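Local coordinates for Non-structural protein 2 (Human rotavirus C, PDB 2GU0) that probably binds single-stranded RNA, hydrolyses nucleoside and RNA triphosphates, unwinds helices without ATP, and helps build the viroplasms where the rotavirus genome is replicated and packaged, at residues H228-L231 / M232-A235; T268-G271 / Q272-G276; A282-S285 / L286-I289. All coordinates share one frame; numbering follows the deposited sequence.

Contact 1: H228-L231 / M232-A235; sequences HSQL and MSHA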
loop_
_atom_site.group_PDB
_atom_site.type_symbol
_atom_site.label_atom_id
_atom_site.label_comp_id
_atom_site.label_asym_id
_atom_site.label_seq_id
_atom_site.Cartn_x
_atom_site.Cartn_y
_atom_site.Cartn_z
ATOM N N HIS A 228 -15.205 -29.298 30.950
ATOM C CA HIS A 228 -15.906 -30.450 31.511
ATOM C C HIS A 228 -16.300 -31.392 30.374
ATOM O O HIS A 228 -16.260 -32.618 30.518
ATOM C CB HIS A 228 -17.157 -30.008 32.277
ATOM C CG HIS A 228 -16.866 -29.282 33.557
ATOM N ND1 HIS A 228 -15.990 -29.764 34.505
ATOM C CD2 HIS A 228 -17.365 -28.128 34.062
ATOM C CE1 HIS A 228 -15.963 -28.940 35.538
ATOM N NE2 HIS A 228 -16.789 -27.940 35.294
ATOM N N SER A 229 -16.663 -30.807 29.238
ATOM C CA SER A 229 -17.044 -31.579 28.062
ATOM C C SER A 229 -15.808 -32.178 27.403
ATOM O O SER A 229 -15.774 -32.374 26.200
ATOM C CB SER A 229 -17.762 -30.681 27.055
ATOM O OG SER A 229 -16.874 -29.720 26.506
ATOM N N GLN A 230 -14.783 -32.457 28.192
ATOM C CA GLN A 230 -13.548 -33.030 27.663
ATOM C C GLN A 230 -12.931 -33.918 28.714
ATOM O O GLN A 230 -12.063 -34.729 28.425
ATOM C CB GLN A 230 -12.542 -31.933 27.321
ATOM C CG GLN A 230 -12.982 -30.972 26.243
ATOM C CD GLN A 230 -13.136 -31.648 24.909
ATOM O OE1 GLN A 230 -12.231 -32.364 24.451
ATOM N NE2 GLN A 230 -14.276 -31.422 24.265
ATOM N N LEU A 231 -13.382 -33.734 29.944
ATOM C CA LEU A 231 -12.884 -34.498 31.072
ATOM C C LEU A 231 -12.768 -35.994 30.743
ATOM O O LEU A 231 -11.767 -36.622 31.084
ATOM C CB LEU A 231 -13.791 -34.250 32.284
ATOM C CG LEU A 231 -13.221 -34.524 33.676
ATOM C CD1 LEU A 231 -11.782 -34.039 33.775
ATOM C CD2 LEU A 231 -14.091 -33.834 34.704
ATOM N N MET A 232 -13.776 -36.557 30.074
ATOM C CA MET A 232 -13.739 -37.972 29.695
ATOM C C MET A 232 -12.497 -38.273 28.858
ATOM O O MET A 232 -11.628 -39.037 29.272
ATOM C CB MET A 232 -14.984 -38.354 28.889
ATOM C CG MET A 232 -16.193 -38.729 29.731
ATOM S SD MET A 232 -15.941 -40.216 30.728
ATOM C CE MET A 232 -16.121 -41.448 29.457
ATOM N N SER A 233 -12.427 -37.664 27.677
ATOM C CA SER A 233 -11.306 -37.833 26.757
ATOM C C SER A 233 -9.956 -37.939 27.444
ATOM O O SER A 233 -9.226 -38.902 27.248
ATOM C CB SER A 233 -11.273 -36.671 25.779
ATOM O OG SER A 233 -12.518 -36.563 25.124
ATOM N N HIS A 234 -9.619 -36.931 28.231
ATOM C CA HIS A 234 -8.356 -36.920 28.945
ATOM C C HIS A 234 -8.306 -38.093 29.904
ATOM O O HIS A 234 -7.234 -38.611 30.218
ATOM C CB HIS A 234 -8.214 -35.611 29.716
ATOM C CG HIS A 234 -8.056 -34.416 28.835
ATOM N ND1 HIS A 234 -6.840 -34.033 28.315
ATOM C CD2 HIS A 234 -8.969 -33.544 28.347
ATOM C CE1 HIS A 234 -7.009 -32.974 27.544
ATOM N NE2 HIS A 234 -8.291 -32.657 27.547
ATOM N N ALA A 235 -9.479 -38.505 30.372
ATOM C CA ALA A 235 -9.572 -39.623 31.294
ATOM C C ALA A 235 -9.257 -40.907 30.546
ATOM O O ALA A 235 -8.560 -41.770 31.065
ATOM C CB ALA A 235 -10.964 -39.693 31.898
#

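Contact 2: T268-G271 / Q272-G276; sequences TCIG and QLCGG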
loop_
_atom_site.group_PDB
_atom_site.type_symbol
_atom_site.label_atom_id
_atom_site.label_comp_id
_atom_site.label_asym_id
_atom_site.label_seq_id
_atom_site.Cartn_x
_atom_site.Cartn_y
_atom_site.Cartn_z
ATOM N N THR A 268 -10.068 -39.354 42.122
ATOM C CA THR A 268 -10.428 -40.738 42.443
ATOM C C THR A 268 -10.522 -41.661 41.231
ATOM O O THR A 268 -10.091 -42.814 41.295
ATOM C CB THR A 268 -11.783 -40.824 43.201
ATOM O OG1 THR A 268 -12.824 -40.274 42.386
ATOM C CG2 THR A 268 -11.716 -40.071 44.520
ATOM N N CYS A 269 -11.103 -41.169 40.141
ATOM C CA CYS A 269 -11.229 -41.981 38.937
ATOM C C CYS A 269 -9.861 -42.507 38.538
ATOM O O CYS A 269 -9.713 -43.676 38.195
ATOM C CB CYS A 269 -11.809 -41.157 37.790
ATOM S SG CYS A 269 -11.700 -41.969 36.180
ATOM N N ILE A 270 -8.861 -41.636 38.590
ATOM C CA ILE A 270 -7.499 -42.015 38.239
ATOM C C ILE A 270 -6.917 -42.863 39.360
ATOM O O ILE A 270 -5.920 -43.556 39.180
ATOM C CB ILE A 270 -6.611 -40.758 37.983
ATOM C CG1 ILE A 270 -7.102 -40.035 36.727
ATOM C CG2 ILE A 270 -5.152 -41.149 37.796
ATOM C CD1 ILE A 270 -7.237 -40.939 35.524
ATOM N N GLY A 271 -7.548 -42.808 40.526
ATOM C CA GLY A 271 -7.083 -43.611 41.639
ATOM C C GLY A 271 -7.556 -45.028 41.385
ATOM O O GLY A 271 -6.804 -45.994 41.540
ATOM N N GLN A 272 -8.813 -45.142 40.968
ATOM C CA GLN A 272 -9.423 -46.431 40.679
ATOM C C GLN A 272 -8.710 -47.165 39.547
ATOM O O GLN A 272 -8.583 -48.389 39.582
ATOM C CB GLN A 272 -10.901 -46.253 40.318
ATOM C CG GLN A 272 -11.727 -45.557 41.390
ATOM C CD GLN A 272 -13.216 -45.829 41.250
ATOM O OE1 GLN A 272 -13.797 -45.657 40.181
ATOM N NE2 GLN A 272 -13.838 -46.254 42.339
ATOM N N LEU A 273 -8.247 -46.426 38.545
ATOM C CA LEU A 273 -7.553 -47.045 37.423
ATOM C C LEU A 273 -6.195 -47.614 37.838
ATOM O O LEU A 273 -5.772 -48.665 37.346
ATOM C CB LEU A 273 -7.375 -46.031 36.291
ATOM C CG LEU A 273 -8.661 -45.594 35.589
ATOM C CD1 LEU A 273 -8.350 -44.574 34.520
ATOM C CD2 LEU A 273 -9.336 -46.798 34.972
ATOM N N CYS A 274 -5.523 -46.922 38.753
ATOM C CA CYS A 274 -4.213 -47.348 39.233
ATOM C C CYS A 274 -4.293 -48.535 40.176
ATOM O O CYS A 274 -3.281 -49.169 40.468
ATOM C CB CYS A 274 -3.505 -46.191 39.933
ATOM S SG CYS A 274 -3.018 -44.876 38.806
ATOM N N GLY A 275 -5.495 -48.825 40.659
ATOM C CA GLY A 275 -5.677 -49.951 41.554
ATOM C C GLY A 275 -6.055 -51.193 40.769
ATOM O O GLY A 275 -5.847 -52.318 41.225
ATOM N N GLY A 276 -6.615 -50.981 39.581
ATOM C CA GLY A 276 -7.015 -52.089 38.736
ATOM C C GLY A 276 -8.440 -52.035 38.206
ATOM O O GLY A 276 -8.812 -52.879 37.395
#

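Contact 3: A282-S285 / L286-I289; sequences AKTS and LYSI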
loop_
_atom_site.group_PDB
_atom_site.type_symbol
_atom_site.label_atom_id
_atom_site.label_comp_id
_atom_site.label_asym_id
_atom_site.label_seq_id
_atom_site.Cartn_x
_atom_site.Cartn_y
_atom_site.Cartn_z
ATOM N N ALA A 282 -14.805 -46.872 36.658
ATOM C CA ALA A 282 -14.241 -45.673 37.266
ATOM C C ALA A 282 -14.656 -44.370 36.585
ATOM O O ALA A 282 -14.715 -43.322 37.229
ATOM C CB ALA A 282 -12.716 -45.787 37.302
ATOM N N LYS A 283 -14.949 -44.444 35.287
ATOM C CA LYS A 283 -15.349 -43.271 34.519
ATOM C C LYS A 283 -16.535 -42.591 35.182
ATOM O O LYS A 283 -16.881 -41.469 34.848
ATOM C CB LYS A 283 -15.745 -43.662 33.097
ATOM C CG LYS A 283 -17.092 -44.348 33.020
ATOM C CD LYS A 283 -17.693 -44.297 31.617
ATOM C CE LYS A 283 -16.973 -45.211 30.647
ATOM N NZ LYS A 283 -17.525 -45.064 29.277
ATOM N N THR A 284 -17.156 -43.283 36.126
ATOM C CA THR A 284 -18.318 -42.760 36.830
ATOM C C THR A 284 -17.977 -41.716 37.879
ATOM O O THR A 284 -18.601 -40.659 37.934
ATOM C CB THR A 284 -19.099 -43.913 37.503
ATOM O OG1 THR A 284 -19.655 -44.751 36.484
ATOM C CG2 THR A 284 -20.217 -43.380 38.399
ATOM N N SER A 285 -16.989 -42.012 38.713
ATOM C CA SER A 285 -16.599 -41.088 39.768
ATOM C C SER A 285 -16.095 -39.739 39.256
ATOM O O SER A 285 -15.791 -38.852 40.044
ATOM C CB SER A 285 -15.555 -41.745 40.684
ATOM O OG SER A 285 -14.634 -42.531 39.946
ATOM N N LEU A 286 -16.020 -39.589 37.935
ATOM C CA LEU A 286 -15.567 -38.345 37.312
ATOM C C LEU A 286 -16.582 -37.216 37.448
ATOM O O LEU A 286 -16.215 -36.059 37.617
ATOM C CB LEU A 286 -15.304 -38.554 35.821
ATOM C CG LEU A 286 -14.021 -39.228 35.353
ATOM C CD1 LEU A 286 -14.025 -39.268 33.835
ATOM C CD2 LEU A 286 -12.815 -38.462 35.868
ATOM N N TYR A 287 -17.861 -37.559 37.358
ATOM C CA TYR A 287 -18.925 -36.571 37.445
ATOM C C TYR A 287 -19.819 -36.828 38.640
ATOM O O TYR A 287 -20.770 -36.089 38.878
ATOM C CB TYR A 287 -19.762 -36.634 36.183
ATOM C CG TYR A 287 -20.245 -38.033 35.914
ATOM C CD1 TYR A 287 -21.353 -38.550 36.581
ATOM C CD2 TYR A 287 -19.561 -38.864 35.035
ATOM C CE1 TYR A 287 -21.765 -39.865 36.377
ATOM C CE2 TYR A 287 -19.965 -40.181 34.824
ATOM C CZ TYR A 287 -21.065 -40.675 35.498
ATOM O OH TYR A 287 -21.451 -41.980 35.297
ATOM N N SER A 288 -19.525 -37.882 39.387
ATOM C CA SER A 288 -20.341 -38.211 40.542
ATOM C C SER A 288 -19.768 -37.748 41.879
ATOM O O SER A 288 -20.427 -37.889 42.909
ATOM C CB SER A 288 -20.607 -39.715 40.581
ATOM O OG SER A 288 -19.396 -40.434 40.676
ATOM N N ILE A 289 -18.553 -37.199 41.879
ATOM C CA ILE A 289 -17.960 -36.712 43.125
ATOM C C ILE A 289 -17.999 -35.186 43.232
ATOM O O ILE A 289 -17.664 -34.484 42.280
ATOM C CB ILE A 289 -16.515 -37.185 43.285
ATOM C CG1 ILE A 289 -16.501 -38.690 43.531
ATOM C CG2 ILE A 289 -15.852 -36.452 44.442
ATOM C CD1 ILE A 289 -15.149 -39.235 43.920
#

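Contact 1: H228-L231 / M232-A235
Gln-230 and His-234, with Leu-231 and Ala-235, form the first i-to-i+4 pairs at the N-terminus of helix 231-243, in a region predicted to bind RNA. Along 228-231, His-228 comes first, as the chain leaves strand 222-227. His-228 O accepts Leu-231 N at 3.1 Å, closing a turn ahead of the helix, and the ring NE2 of His-228 bonds to Asn-211 O. Ser-229, within that turn, packs on Leu-306 of a second subunit, so the helix start lies close to a subunit interface.

Gln-230 is the N-cap. Gln-230 O takes His-234 N at 3.3 Å, a nearly straight bond with an N-H...O angle of 167° and the donor almost in line with C=O. At the edge of the His-234 imidazole, near the ring plane, Gln-230 O is also 3.3 Å from His-234 CD2. Gln-230 CG stands anti to the carbonyl carbon (chi1 -63°) and the chain bends at chi2; CB is the atom of this side chain that approaches the ring, 4.1 Å from His-234 CD2. The His-234 side chain also lies about 4 Å from that of His-218, a predicted ATP-binding residue.

Leu-231 turns its side chain away from the following turn and onto Ala-214, Ile-216 and Trp-266. Its backbone serves the helix instead: Leu-231 O receives Ala-235 N at 3.0 Å, but weakly, the N-H...O angle being 134°, while His-234 CB lies 3.9 Å from Leu-231 O.

Contact 2: T268-G271 / Q272-G276
Ile-270 and Leu-273 make the apolar join on the buried side of this helical stretch: Ile-270 CD1 meets Leu-273 CD1 at 3.9 Å, and the two side chains cross obliquely. Leu-273 sets CG anti to its carbonyl carbon (chi1 -68°), which lays Leu-273 CG alongside Cys-269 O at 3.4 Å. Helix 231-243 covers this face through Leu-238 on Ile-270 and Asp-239 on Leu-273, while Cys-269 is buried against Ala-282 and Leu-286. Gln-272, whose chain extends beyond CG, reaches Ala-282 and Ser-285, its OE1 making a weak hydrogen bond to Ser-285 OG.

The stronger backbone bonds lie in the earlier turn, donated by Gln-272 and Leu-273. Gln-272 N reaches Thr-268 O at 2.7 Å with an N-H...O angle of 157°, the donor lying close to the line of the carbonyl. Leu-273 N to Cys-269 O, at 3.1 Å, is also well formed, although its donor tilts 24° from the carbonyl plane.

Regularity then fades as helix 264-275 ends in a Schellman motif. Gly-276, the C-prime residue, has a positive phi, which glycine accommodates readily. Gly-276 N makes a weak bond to Leu-273 O at 3.3 Å, and Thr-277 N returns to Gln-272 O.

The solvent side is correspondingly loose. Gly-271, Cys-274 and Gly-275 are exposed, and Gly-271 O receives both Cys-274 N and Gly-275 N at 3.2 Å, each bond weak and strongly bent. Cys-274 N has a further weak, longer bond to Ile-270 O.

Contact 3: A282-S285 / L286-I289
Thr-284, Ser-285 and Leu-286 have the most surface buried here, and the carbonyl oxygen of Thr-284 is the hub. Thr-284 O accepts Ser-288 OG at 2.9 Å. Tyr-287 N also reaches Thr-284 O, at 3.2 Å. These donors arrive from opposite faces of the carbonyl plane, neither along a lone pair; Ser-288 N adds a weak third bond. Thr-284 O sits 3.3 Å above the plane of the Tyr-287 ring, over its centre, so one ring face lies against the turn. A chi1 of 53° places the tyrosine CG between its own backbone N and carbonyl carbon, folding the ring back over Thr-284, whose OG1 is 3.5 Å from Tyr-287 OH.

Ser-285 looks backward. Ser-285 OG bonds to Ala-282 O at 2.8 Å, in the carbonyl plane and on a lone pair, while its N makes a weak bond to that same oxygen. Forward along the chain, Ser-285 O lies 3.6 Å from Ile-289 CG1.

Leu-286 CB lies beside Lys-283 O at 3.5 Å, and the leucine methyls point inward, CD1 to Met-232 and Ala-235, CD2 to Cys-269. Tyr-287 also packs on Ser-308 of a second subunit.

An i-to-i+3 backbone bond and a serine OG bonded to the carbonyl four residues back characterise this single, weakly bonded helical turn at 285-288, which follows helix 279-282 in the HIT-like C-terminal region.

In the fold
The three contacts follow in series along the HIT-like C-terminal region, on one side of the chain's centre. Contact 1 starts helix 231-243, contact 2 ends helix 264-275, and contact 3 forms the short helix 285-288. Centres of contacts 1 and 2 are 16 Å apart, with nearest atoms about 4 Å apart and no touch; the centre of contact 3 is 11 Å from the centre of each, and it touches both. Helix 231-243 rests on strand 213-216 of the sheet, and helices 264-275 and 285-288 pack outside it, Leu-286 bridging both contacts: Leu-286 CD1 is 3.6 Å from Ala-235 CB, and Leu-286 CD2 is 3.5 Å from Cys-269 CB. Contact 1 brings this cluster to the predicted ATP-binding His-218.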